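Long-range contacts in TSSL1 (Pseudomonas aeruginosa, PDB 4B62), which probably binds peptidoglycan through this C-terminal OmpA-like module and so fixes the membrane-embedded type VI secretion apparatus to the cell wall: residues A[13-17]-A[33-38]; A[83-87]-A[134-138]. All coordinates share one frame; numbering follows the deposited sequence. Where two conformers were deposited one is given.

Contact 1 of 2, residues A[13-17]-A[33-38]; sequences RPRLA and DAVDRS. With EDO (1,2-ethanediol), chain B.
Asp33 reaches across to Leu16 and Ala17 with its carboxylate, a worked example of one acidic group taking two successive backbone N-H groups. Leu16 N donates to OD1 of Asp33 over 2.9 Å and at 168°, approaching on the syn side but tilted from the carboxylate plane. Ala17 N makes a longer bond, 3.3 Å, to the syn lone pair of OD2 of Asp33, and with both oxygens engaged the carboxylate is braced against rotation. In one of two deposited conformers, and so less securely, Ser38 OG donates to Asp33 OD1 at 2.6 Å. With OG anti to the backbone N (chi1 -177°), the hydroxyl in that copy also packs against the side chain of Leu16, 3.4 Å from CB.

Further along, the buried Pro14 lays its ring against the chain at Arg37, its CG 3.4 Å from Arg37 N, while a water joins Pro14 O to Ala34 O by donating to both. Arg13 stretches out, and one face of its guanidinium is covered by Val35, whose CG2 stands 3.6 Å from CZ of Arg13, over the centre of the group. On the hairpin itself, Arg37 NE forms a salt bridge with Asp36 OD1, and its NH1 binds an ethanediol, probably from the crystallisation liquor, that also meets Thr150.

The N-terminal segment thus lies along the turn of a beta-hairpin, closed by the bond from Ala34 N to Arg37 O, which joins strands 30-33 and 37-43 at one margin of the mixed sheet.

Contact 2 of 2, residues A[83-87]-A[134-138]; sequences SDNRP and TNASA
The loop after strand 77-82 carries Asp84, directly after Ser83, at a position which in OmpA-like relatives lies in the peptidoglycan-binding pocket, as is probably so here; the loop meets residues 134-138, the approach to helix 138-144. Across the join, the amides of Asn85 and Asn135 stack with their planes 22° apart, the two side chains sliding past each other in opposite directions. In this amide-on-amide stack Asn85 OD1 lies 3.2 Å from Asn135 CB, with no hydrogen bond between the two side chains. Asn135 OD1 lies 3.2 Å from Asp84 CB, but the polar partner of that oxygen is Asn144 ND2, in helix 138-144. Asn135 ND2 donates to a water, 2.9 Å away, which makes a weak second bond to Ser83 O.

Asp84 shapes the loop from within. Its CG sits between the backbone N and the carbonyl carbon (chi1 58°), which lets OD1 accept from Arg86 N over 2.9 Å; the N-H meets OD1 from above the carboxylate plane, and the pair forms an Asx turn. Asn96 also donates to OD1, and Arg145 holds OD2 in a salt bridge, tying the loop to the start of helix 96-115 and to the residue just beyond helix 138-144, within the OmpA-like fold. Ser83 OG secures Asp84 O as well, at 2.8 Å.

Arg86, bent at its second torsion (chi2 -61°), folds back so that NE makes a weak bond to Asn85 OD1. Its NH2 comes 3.0 Å from Asn135 O, obliquely and at too poor an angle for a hydrogen bond; Arg141 is the donor to that carbonyl. On the other segment, Ala136 N bonds to Thr134 OG1 over 2.9 Å in an ST turn, and Ser137 caps the helix that follows through Gly140 N.

Overall arrangement
Contacts 1 and 2 lie about 29 Å apart between centres, with nearest atoms about 17 Å apart, and follow one another in the chain. Residues 13-17 with 33-38 form a partly buried join in which a proline, a leucine and a serine are enclosed, and a carboxylate bonds directly to backbone N-H groups on the far segment. Residues 83-87 with 134-138 meet at the surface instead, through stacked amides and a water, with most bonds made inside each loop or to residues beyond them. The first contact joins the N-terminal segment to a hairpin at the sheet margin; the second pairs loops that follow strands 77-82 and 121-125.

Contact 1 of 2, residues A[13-17]-A[33-38]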
ATOM      1  N   ARG A  13     -14.052  10.038 -13.065  1.00 30.54           N
ATOM      2  CA  ARG A  13     -12.661   9.895 -12.637  1.00 25.49           C
ATOM      3  C   ARG A  13     -12.607   9.410 -11.193  1.00 24.24           C
ATOM      4  O   ARG A  13     -13.331   9.922 -10.342  1.00 26.50           O
ATOM      5  CB  ARG A  13     -11.872  11.198 -12.812  1.00 29.74           C
ATOM      6  CG  ARG A  13     -11.750  11.611 -14.273  1.00 32.55           C
ATOM      7  CD  ARG A  13     -10.811  12.781 -14.517  1.00 34.42           C
ATOM      8  NE  ARG A  13     -10.763  13.098 -15.948  1.00 36.42           N
ATOM      9  CZ  ARG A  13     -10.063  14.089 -16.500  1.00 38.88           C
ATOM     10  NH1 ARG A  13      -9.316  14.899 -15.751  1.00 38.21           N
ATOM     11  NH2 ARG A  13     -10.103  14.265 -17.822  1.00 35.54           N
ATOM     12  N   PRO A  14     -11.769   8.396 -10.915  1.00 23.98           N
ATOM     13  CA  PRO A  14     -11.705   7.899  -9.543  1.00 20.31           C
ATOM     14  C   PRO A  14     -11.038   8.918  -8.641  1.00 19.38           C
ATOM     15  O   PRO A  14      -9.913   9.342  -8.928  1.00 20.61           O
ATOM     16  CB  PRO A  14     -10.847   6.631  -9.662  1.00 20.00           C
ATOM     17  CG  PRO A  14     -10.008   6.856 -10.875  1.00 20.52           C
ATOM     18  CD  PRO A  14     -10.842   7.682 -11.815  1.00 22.92           C
ATOM     19  N   ARG A  15     -11.720   9.309  -7.564  1.00 19.63           N
ATOM     20  CA  ARG A  15     -11.222  10.354  -6.660  1.00 21.26           C
ATOM     21  C   ARG A  15     -11.325   9.875  -5.211  1.00 20.64           C
ATOM     22  O   ARG A  15     -12.431   9.648  -4.712  1.00 23.64           O
ATOM     23  CB  ARG A  15     -12.035  11.643  -6.819  1.00 21.59           C
ATOM     24  CG  ARG A  15     -11.901  12.342  -8.175  1.00 24.65           C
ATOM     25  CD  ARG A  15     -12.728  13.626  -8.234  1.00 27.00           C
ATOM     26  NE  ARG A  15     -14.178  13.373  -8.205  1.00 31.88           N
ATOM     27  CZ  ARG A  15     -15.043  13.874  -7.315  1.00 30.90           C
ATOM     28  NH1 ARG A  15     -14.642  14.685  -6.338  1.00 35.20           N
ATOM     29  NH2 ARG A  15     -16.332  13.559  -7.404  1.00 35.38           N
ATOM     30  N   LEU A  16     -10.180   9.719  -4.545  1.00 20.21           N
ATOM     31  CA  LEU A  16     -10.147   9.218  -3.166  1.00 17.93           C
ATOM     32  C   LEU A  16      -9.712  10.219  -2.095  1.00 17.48           C
ATOM     33  O   LEU A  16     -10.030   9.999  -0.934  1.00 17.95           O
ATOM     34  CB  LEU A  16      -9.239   7.993  -3.050  1.00 19.74           C
ATOM     35  CG  LEU A  16      -9.631   6.726  -3.809  1.00 21.26           C
ATOM     36  CD1 LEU A  16      -8.602   5.644  -3.502  1.00 21.58           C
ATOM     37  CD2 LEU A  16     -11.050   6.250  -3.489  1.00 19.53           C
ATOM     38  N   ALA A  17      -8.994  11.284  -2.446  1.00 18.22           N
ATOM     39  CA  ALA A  17      -8.457  12.199  -1.434  1.00 19.54           C
ATOM     40  C   ALA A  17      -9.578  12.733  -0.546  1.00 19.70           C
ATOM     41  O   ALA A  17      -9.412  12.878   0.672  1.00 22.03           O
ATOM     42  CB  ALA A  17      -7.693  13.341  -2.083  1.00 21.55           C
ATOM     43  N   ASP A  33      -4.880  11.873  -7.159  1.00 14.92           N
ATOM     44  CA  ASP A  33      -6.108  11.711  -7.933  1.00 17.33           C
ATOM     45  C   ASP A  33      -5.769  12.107  -9.365  1.00 17.81           C
ATOM     46  O   ASP A  33      -5.734  13.294  -9.723  1.00 19.28           O
ATOM     47  CB  ASP A  33      -7.250  12.559  -7.366  1.00 16.39           C
ATOM     48  CG  ASP A  33      -7.817  12.012  -6.052  1.00 17.38           C
ATOM     49  OD1 ASP A  33      -7.771  10.787  -5.825  1.00 17.98           O
ATOM     50  OD2 ASP A  33      -8.346  12.817  -5.260  1.00 24.25           O
ATOM     51  N   ALA A  34      -5.468  11.086 -10.159  1.00 16.73           N
ATOM     52  CA  ALA A  34      -5.015  11.243 -11.542  1.00 17.69           C
ATOM     53  C   ALA A  34      -6.183  11.090 -12.512  1.00 20.40           C
ATOM     54  O   ALA A  34      -7.325  10.837 -12.109  1.00 18.27           O
ATOM     55  CB  ALA A  34      -3.936  10.214 -11.843  1.00 17.90           C
ATOM     56  N   VAL A  35      -5.892  11.246 -13.805  1.00 23.55           N
ATOM     57  CA  VAL A  35      -6.928  11.248 -14.837  1.00 23.41           C
ATOM     58  C   VAL A  35      -7.762   9.958 -14.891  1.00 18.14           C
ATOM     59  O   VAL A  35      -8.966   9.994 -15.131  1.00 24.82           O
ATOM     60  CB  VAL A  35      -6.307  11.570 -16.227  1.00 28.60           C
ATOM     61  CG1 VAL A  35      -5.294  10.512 -16.657  1.00 31.32           C
ATOM     62  CG2 VAL A  35      -7.383  11.743 -17.285  1.00 33.73           C
ATOM     63  N   ASP A  36      -7.114   8.825 -14.636  1.00 15.45           N
ATOM     64  CA  ASP A  36      -7.710   7.508 -14.843  1.00 15.06           C
ATOM     65  C   ASP A  36      -7.534   6.552 -13.657  1.00 14.40           C
ATOM     66  O   ASP A  36      -7.859   5.370 -13.767  1.00 16.65           O
ATOM     67  CB  ASP A  36      -7.056   6.880 -16.089  1.00 14.95           C
ATOM     68  CG  ASP A  36      -5.517   6.808 -16.000  1.00 13.84           C
ATOM     69  OD1 ASP A  36      -4.912   7.042 -14.929  1.00 16.47           O
ATOM     70  OD2 ASP A  36      -4.892   6.512 -17.032  1.00 15.19           O
ATOM     71  N   ARG A  37      -7.014   7.073 -12.543  1.00 14.26           N
ATOM     72  CA  ARG A  37      -6.592   6.282 -11.389  1.00 14.89           C
ATOM     73  C   ARG A  37      -6.528   7.204 -10.193  1.00 12.97           C
ATOM     74  O   ARG A  37      -6.238   8.387 -10.355  1.00 14.20           O
ATOM     75  CB  ARG A  37      -5.133   5.784 -11.546  1.00 15.62           C
ATOM     76  CG  ARG A  37      -4.874   4.658 -12.528  1.00 18.20           C
ATOM     77  CD  ARG A  37      -3.377   4.467 -12.744  1.00 18.46           C
ATOM     78  NE  ARG A  37      -2.821   5.546 -13.557  1.00 20.26           N
ATOM     79  CZ  ARG A  37      -1.553   5.973 -13.532  1.00 19.83           C
ATOM     80  NH1 ARG A  37      -0.633   5.432 -12.737  1.00 20.40           N
ATOM     81  NH2 ARG A  37      -1.196   6.960 -14.332  1.00 23.35           N
ATOM     82  N   SER A  38      -6.779   6.661  -9.002  1.00 11.72           N
ATOM     83  CA  SER A  38      -6.343   7.309  -7.771  0.65 12.65           C
ATOM     84  C   SER A  38      -5.323   6.373  -7.131  1.00 11.12           C
ATOM     85  O   SER A  38      -5.575   5.177  -7.018  1.00 13.56           O
ATOM     86  CB  SER A  38      -7.521   7.581  -6.843  0.65 13.81           C
ATOM     87  OG  SER A  38      -7.115   8.278  -5.682  0.65 14.55           O
TER
HETATM   88  C1  EDO B1447       0.518   3.069 -10.230  1.00 16.91           C
HETATM   89  O1  EDO B1447      -0.816   3.369 -10.680  1.00 13.45           O
HETATM   90  C2  EDO B1447       1.591   3.909 -10.924  1.00 16.63           C
HETATM   91  O2  EDO B1447       1.382   5.307 -10.673  1.00 16.26           O
HETATM   92  O   HOH W   1      -8.973  11.519 -10.201  1.00 27.43           O

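Contact 2 of 2, residues A[83-87]-A[134-138]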
ATOM      1  N   SER A  83      10.315  -2.280  -1.595  1.00  9.88           N
ATOM      2  CA  SER A  83      11.310  -2.310  -0.544  1.00  9.64           C
ATOM      3  C   SER A  83      12.310  -1.188  -0.748  1.00 10.29           C
ATOM      4  O   SER A  83      12.316  -0.512  -1.787  1.00 11.62           O
ATOM      5  CB  SER A  83      12.068  -3.640  -0.549  1.00 10.59           C
ATOM      6  OG  SER A  83      12.821  -3.785  -1.746  1.00 12.08           O
ATOM      7  N   ASP A  84      13.174  -1.017   0.239  1.00 11.09           N
ATOM      8  CA  ASP A  84      14.412  -0.266   0.065  1.00 10.47           C
ATOM      9  C   ASP A  84      15.456  -1.252  -0.515  1.00 12.14           C
ATOM     10  O   ASP A  84      15.083  -2.329  -0.975  1.00 12.30           O
ATOM     11  CB  ASP A  84      14.838   0.372   1.397  1.00 11.13           C
ATOM     12  CG  ASP A  84      15.023  -0.635   2.497  1.00 11.56           C
ATOM     13  OD1 ASP A  84      15.282  -1.823   2.196  1.00 12.54           O
ATOM     14  OD2 ASP A  84      14.904  -0.216   3.673  1.00 12.76           O
ATOM     15  N   ASN A  85      16.738  -0.908  -0.474  1.00 13.04           N
ATOM     16  CA  ASN A  85      17.800  -1.815  -0.940  1.00 15.69           C
ATOM     17  C   ASN A  85      18.640  -2.408   0.202  1.00 15.87           C
ATOM     18  O   ASN A  85      19.779  -2.852  -0.013  1.00 19.48           O
ATOM     19  CB  ASN A  85      18.697  -1.099  -1.950  1.00 15.92           C
ATOM     20  CG  ASN A  85      19.543  -0.021  -1.313  1.00 18.53           C
ATOM     21  OD1 ASN A  85      19.337   0.346  -0.155  1.00 17.65           O
ATOM     22  ND2 ASN A  85      20.513   0.486  -2.064  1.00 26.08           N
ATOM     23  N   ARG A  86      18.051  -2.444   1.395  1.00 15.54           N
ATOM     24  CA  ARG A  86      18.723  -2.878   2.625  1.00 19.15           C
ATOM     25  C   ARG A  86      17.884  -3.955   3.292  1.00 19.84           C
ATOM     26  O   ARG A  86      17.177  -3.685   4.262  1.00 23.88           O
ATOM     27  CB  ARG A  86      18.895  -1.720   3.608  1.00 22.43           C
ATOM     28  CG  ARG A  86      19.443  -0.443   3.019  1.00 33.01           C
ATOM     29  CD  ARG A  86      20.828  -0.569   2.419  1.00 39.94           C
ATOM     30  NE  ARG A  86      21.276   0.731   1.905  1.00 41.97           N
ATOM     31  CZ  ARG A  86      22.018   1.616   2.573  1.00 45.99           C
ATOM     32  NH1 ARG A  86      22.436   1.380   3.817  1.00 49.99           N
ATOM     33  NH2 ARG A  86      22.352   2.760   1.983  1.00 55.86           N
ATOM     34  N   PRO A  87      17.950  -5.185   2.777  1.00 19.58           N
ATOM     35  CA  PRO A  87      17.088  -6.243   3.301  1.00 19.94           C
ATOM     36  C   PRO A  87      17.354  -6.609   4.760  1.00 20.40           C
ATOM     37  O   PRO A  87      18.507  -6.624   5.207  1.00 22.92           O
ATOM     38  CB  PRO A  87      17.417  -7.435   2.402  1.00 23.35           C
ATOM     39  CG  PRO A  87      18.812  -7.179   1.962  1.00 22.27           C
ATOM     40  CD  PRO A  87      18.877  -5.697   1.759  1.00 20.98           C
ATOM     41  N   THR A 134      15.840   8.439  -2.464  1.00  9.97           N
ATOM     42  CA  THR A 134      17.141   7.806  -2.239  1.00 10.16           C
ATOM     43  C   THR A 134      17.075   6.689  -1.197  1.00  9.94           C
ATOM     44  O   THR A 134      16.299   6.771  -0.239  1.00 11.94           O
ATOM     45  CB  THR A 134      18.207   8.831  -1.810  1.00 11.65           C
ATOM     46  OG1 THR A 134      19.484   8.199  -1.709  1.00 11.71           O
ATOM     47  CG2 THR A 134      17.858   9.500  -0.481  1.00 13.68           C
ATOM     48  N   ASN A 135      17.896   5.661  -1.399  1.00 10.09           N
ATOM     49  CA  ASN A 135      18.162   4.668  -0.367  1.00 10.20           C
ATOM     50  C   ASN A 135      19.385   5.017   0.489  1.00 10.56           C
ATOM     51  O   ASN A 135      19.780   4.225   1.359  1.00 12.30           O
ATOM     52  CB  ASN A 135      18.313   3.275  -0.972  1.00 11.21           C
ATOM     53  CG  ASN A 135      16.982   2.681  -1.384  1.00 11.21           C
ATOM     54  OD1 ASN A 135      16.074   2.576  -0.573  1.00 12.40           O
ATOM     55  ND2 ASN A 135      16.861   2.283  -2.650  1.00 12.69           N
ATOM     56  N   ALA A 136      19.969   6.193   0.264  1.00 11.23           N
ATOM     57  CA  ALA A 136      21.192   6.580   0.941  1.00 11.42           C
ATOM     58  C   ALA A 136      20.970   7.268   2.282  1.00 13.21           C
ATOM     59  O   ALA A 136      21.930   7.721   2.894  1.00 19.84           O
ATOM     60  CB  ALA A 136      22.034   7.468   0.039  1.00 13.49           C
ATOM     61  N   SER A 137      19.727   7.367   2.721  1.00 10.48           N
ATOM     62  CA  SER A 137      19.408   7.851   4.070  1.00 10.02           C
ATOM     63  C   SER A 137      18.331   6.980   4.670  1.00  9.96           C
ATOM     64  O   SER A 137      17.541   6.373   3.950  1.00 10.82           O
ATOM     65  CB  SER A 137      18.870   9.286   4.006  1.00 10.70           C
ATOM     66  OG  SER A 137      17.669   9.373   3.244  1.00 11.22           O
ATOM     67  N   ALA A 138      18.246   6.967   5.995  1.00  9.91           N
ATOM     68  CA  ALA A 138      17.206   6.186   6.645  1.00  9.37           C
ATOM     69  C   ALA A 138      15.824   6.692   6.265  1.00  8.75           C
ATOM     70  O   ALA A 138      14.909   5.899   5.995  1.00 10.18           O
ATOM     71  CB  ALA A 138      17.383   6.187   8.160  1.00  9.80           C
TER
HETATM   72  O   HOH W   2      14.498   1.107  -3.933  1.00 13.89           O